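Beta-ketoacyl-[acyl-carrier-protein] synthase III (Pseudomonas aeruginosa, PDB 2X3E) probably catalyses the first condensation of bacterial fatty acid synthesis, condensing the acetyl group of acetyl-CoA with malonyl-ACP to give 3-oxobutanoyl-ACP. Local coordinates at residues 186-191 with 219-224. The protein carries 1 engineered substitution. Numbering follows the deposited sequence.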
ATOM      1  N   GLY A 186      -3.148 -16.510  -0.437  1.00 14.68           N
ATOM      2  CA  GLY A 186      -4.228 -16.092   0.438  1.00 14.98           C
ATOM      3  C   GLY A 186      -5.036 -17.218   1.050  1.00 15.52           C
ATOM      4  O   GLY A 186      -5.865 -16.978   1.924  1.00 16.15           O
ATOM      5  N   HIS A 187      -4.824 -18.452   0.597  1.00 15.85           N
ATOM      6  CA  HIS A 187      -5.525 -19.594   1.192  1.00 16.53           C
ATOM      7  C   HIS A 187      -5.036 -19.833   2.625  1.00 17.00           C
ATOM      8  O   HIS A 187      -5.770 -20.364   3.456  1.00 17.41           O
ATOM      9  CB  HIS A 187      -5.331 -20.858   0.349  1.00 16.80           C
ATOM     10  CG  HIS A 187      -5.814 -20.729  -1.064  1.00 16.39           C
ATOM     11  ND1 HIS A 187      -7.151 -20.652  -1.389  1.00 17.25           N
ATOM     12  CD2 HIS A 187      -5.140 -20.689  -2.239  1.00 16.33           C
ATOM     13  CE1 HIS A 187      -7.280 -20.564  -2.701  1.00 17.31           C
ATOM     14  NE2 HIS A 187      -6.076 -20.575  -3.241  1.00 17.12           N
ATOM     15  N   GLN A 188      -3.793 -19.443   2.900  1.00 16.62           N
ATOM     16  CA  GLN A 188      -3.201 -19.557   4.235  1.00 17.23           C
ATOM     17  C   GLN A 188      -3.114 -18.209   4.960  1.00 17.24           C
ATOM     18  O   GLN A 188      -2.233 -17.999   5.801  1.00 17.17           O
ATOM     19  CB  GLN A 188      -1.807 -20.165   4.118  1.00 17.39           C
ATOM     20  CG  GLN A 188      -1.799 -21.592   3.584  1.00 19.08           C
ATOM     21  CD  GLN A 188      -0.395 -22.171   3.561  1.00 20.68           C
ATOM     22  OE1 GLN A 188       0.016 -22.846   4.499  1.00 21.68           O
ATOM     23  NE2 GLN A 188       0.363 -21.863   2.506  1.00 20.03           N
ATOM     24  N   PHE A 189      -4.041 -17.305   4.651  1.00 17.50           N
ATOM     25  CA  PHE A 189      -4.032 -15.946   5.216  1.00 17.80           C
ATOM     26  C   PHE A 189      -4.058 -15.887   6.750  1.00 18.98           C
ATOM     27  O   PHE A 189      -3.673 -14.874   7.335  1.00 19.40           O
ATOM     28  CB  PHE A 189      -5.238 -15.154   4.699  1.00 17.38           C
ATOM     29  CG  PHE A 189      -6.533 -15.512   5.384  1.00 18.00           C
ATOM     30  CD1 PHE A 189      -7.015 -14.738   6.440  1.00 17.65           C
ATOM     31  CD2 PHE A 189      -7.265 -16.627   4.988  1.00 18.25           C
ATOM     32  CE1 PHE A 189      -8.202 -15.067   7.082  1.00 18.84           C
ATOM     33  CE2 PHE A 189      -8.458 -16.956   5.616  1.00 18.88           C
ATOM     34  CZ  PHE A 189      -8.928 -16.173   6.671  1.00 19.59           C
ATOM     35  N   ASP A 190      -4.526 -16.956   7.390  1.00 20.62           N
ATOM     36  CA  ASP A 190      -4.746 -16.970   8.840  0.50 21.49           C
ATOM     37  C   ASP A 190      -3.512 -17.359   9.666  1.00 21.71           C
ATOM     38  O   ASP A 190      -3.552 -17.307  10.894  1.00 22.16           O
ATOM     39  CB  ASP A 190      -5.895 -17.923   9.183  0.50 22.60           C
ATOM     40  CG  ASP A 190      -5.635 -19.342   8.712  0.50 23.61           C
ATOM     41  OD1 ASP A 190      -5.520 -19.547   7.479  0.50 24.04           O
ATOM     42  OD2 ASP A 190      -5.550 -20.249   9.570  0.50 25.79           O
ATOM     43  N   LEU A 191      -2.418 -17.754   9.011  1.00 21.72           N
ATOM     44  CA  LEU A 191      -1.230 -18.249   9.747  1.00 22.17           C
ATOM     45  C   LEU A 191      -0.501 -17.189  10.585  1.00 22.09           C
ATOM     46  O   LEU A 191      -0.028 -17.486  11.685  1.00 22.84           O
ATOM     47  CB  LEU A 191      -0.217 -18.907   8.799  1.00 22.01           C
ATOM     48  CG  LEU A 191      -0.451 -20.342   8.324  1.00 23.10           C
ATOM     49  CD1 LEU A 191       0.804 -20.831   7.612  1.00 23.06           C
ATOM     50  CD2 LEU A 191      -0.812 -21.293   9.481  1.00 22.94           C
ATOM     51  N   PHE A 219       7.580 -21.898  10.351  1.00 37.41           N
ATOM     52  CA  PHE A 219       9.013 -22.222  10.201  1.00 36.31           C
ATOM     53  C   PHE A 219       9.329 -22.949   8.902  1.00 34.76           C
ATOM     54  O   PHE A 219      10.036 -22.414   8.040  1.00 33.66           O
ATOM     55  CB  PHE A 219       9.553 -23.081  11.359  1.00 38.00           C
ATOM     56  CG  PHE A 219      10.928 -23.665  11.082  1.00 38.77           C
ATOM     57  CD1 PHE A 219      12.053 -22.848  11.075  1.00 38.93           C
ATOM     58  CD2 PHE A 219      11.088 -25.017  10.792  1.00 41.14           C
ATOM     59  CE1 PHE A 219      13.321 -23.369  10.801  1.00 39.24           C
ATOM     60  CE2 PHE A 219      12.354 -25.546  10.513  1.00 41.73           C
ATOM     61  CZ  PHE A 219      13.471 -24.718  10.521  1.00 40.69           C
ATOM     62  N   GLY A 220       8.821 -24.175   8.785  1.00 34.74           N
ATOM     63  CA  GLY A 220       9.143 -25.050   7.662  1.00 33.71           C
ATOM     64  C   GLY A 220       8.823 -24.403   6.335  1.00 31.51           C
ATOM     65  O   GLY A 220       9.616 -24.465   5.386  1.00 30.25           O
ATOM     66  N   GLN A 221       7.663 -23.753   6.279  1.00 30.28           N
ATOM     67  CA  GLN A 221       7.215 -23.123   5.051  1.00 28.52           C
ATOM     68  C   GLN A 221       8.083 -21.919   4.691  1.00 25.93           C
ATOM     69  O   GLN A 221       8.443 -21.745   3.527  1.00 24.95           O
ATOM     70  CB  GLN A 221       5.746 -22.713   5.151  1.00 29.33           C
ATOM     71  CG  GLN A 221       5.082 -22.662   3.795  1.00 29.83           C
ATOM     72  CD  GLN A 221       3.607 -22.350   3.846  1.00 29.91           C
ATOM     73  OE1 GLN A 221       3.056 -21.837   2.879  1.00 30.40           O
ATOM     74  NE2 GLN A 221       2.954 -22.672   4.961  1.00 31.34           N
ATOM     75  N   ALA A 222       8.421 -21.099   5.685  1.00 24.51           N
ATOM     76  CA  ALA A 222       9.279 -19.938   5.452  1.00 22.69           C
ATOM     77  C   ALA A 222      10.602 -20.325   4.779  1.00 21.56           C
ATOM     78  O   ALA A 222      11.032 -19.667   3.840  1.00 19.83           O
ATOM     79  CB  ALA A 222       9.544 -19.183   6.759  1.00 22.61           C
ATOM     80  N   VAL A 223      11.227 -21.406   5.245  1.00 22.15           N
ATOM     81  CA  VAL A 223      12.502 -21.848   4.673  1.00 21.82           C
ATOM     82  C   VAL A 223      12.369 -22.192   3.191  1.00 21.65           C
ATOM     83  O   VAL A 223      13.146 -21.716   2.362  1.00 20.67           O
ATOM     84  CB  VAL A 223      13.067 -23.076   5.413  1.00 23.12           C
ATOM     85  CG1 VAL A 223      14.314 -23.602   4.694  1.00 22.98           C
ATOM     86  CG2 VAL A 223      13.384 -22.729   6.868  1.00 22.94           C
ATOM     87  N   THR A 224      11.386 -23.029   2.875  1.00 22.70           N
ATOM     88  CA  THR A 224      11.129 -23.471   1.499  1.00 23.19           C
ATOM     89  C   THR A 224      10.689 -22.301   0.608  1.00 21.48           C
ATOM     90  O   THR A 224      11.145 -22.159  -0.530  1.00 20.91           O
ATOM     91  CB  THR A 224      10.038 -24.576   1.484  1.00 24.48           C
ATOM     92  OG1 THR A 224      10.428 -25.655   2.336  1.00 28.64           O
ATOM     93  CG2 THR A 224       9.838 -25.123   0.092  1.00 26.39           C
TER
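With CG anti to the carbonyl carbon (chi1 -64°), Gln-188 reaches out from a type I beta turn, while Gln-221, its CG anti to the backbone N (chi1 -154°), extends from helix 215-237 and approaches from the opposite direction. The two carboxamides form a reciprocal amide pair, a cyclic arrangement of two hydrogen bonds, on the surface of the thiolase fold. Gln-188 NE2 donates to Gln-221 OE1 at 2.7 Å, and Gln-221 NE2 returns a bond to Gln-188 OE1 at 3.0 Å. The amide planes are nearly parallel, 10° apart, but each donor is tilted from the carbonyl plane of its acceptor, more so in the longer bond.

Both side chains are extended beyond CG, which lets the pair span a wide gap between turn and helix; CA of Gln-188 lies 11.0 Å from CA of Gln-221. Second-shell bonds help fix the rotation of the amides: Gln-188 NE2 also donates to Asp-185 OD2, and Gln-221 OE1 also accepts from Gln-225 NE2. Leu-314 touches both glutamines. The pair thus ties the loop between strands 177-184 and 192-195 to the helix, with the side chain of Gln-221 about 12 Å from that of His-250, a predicted active-site residue. Beside the amides, the CD1 methyl of Leu-191 packs against Gln-221 NE2 at 3.9 Å.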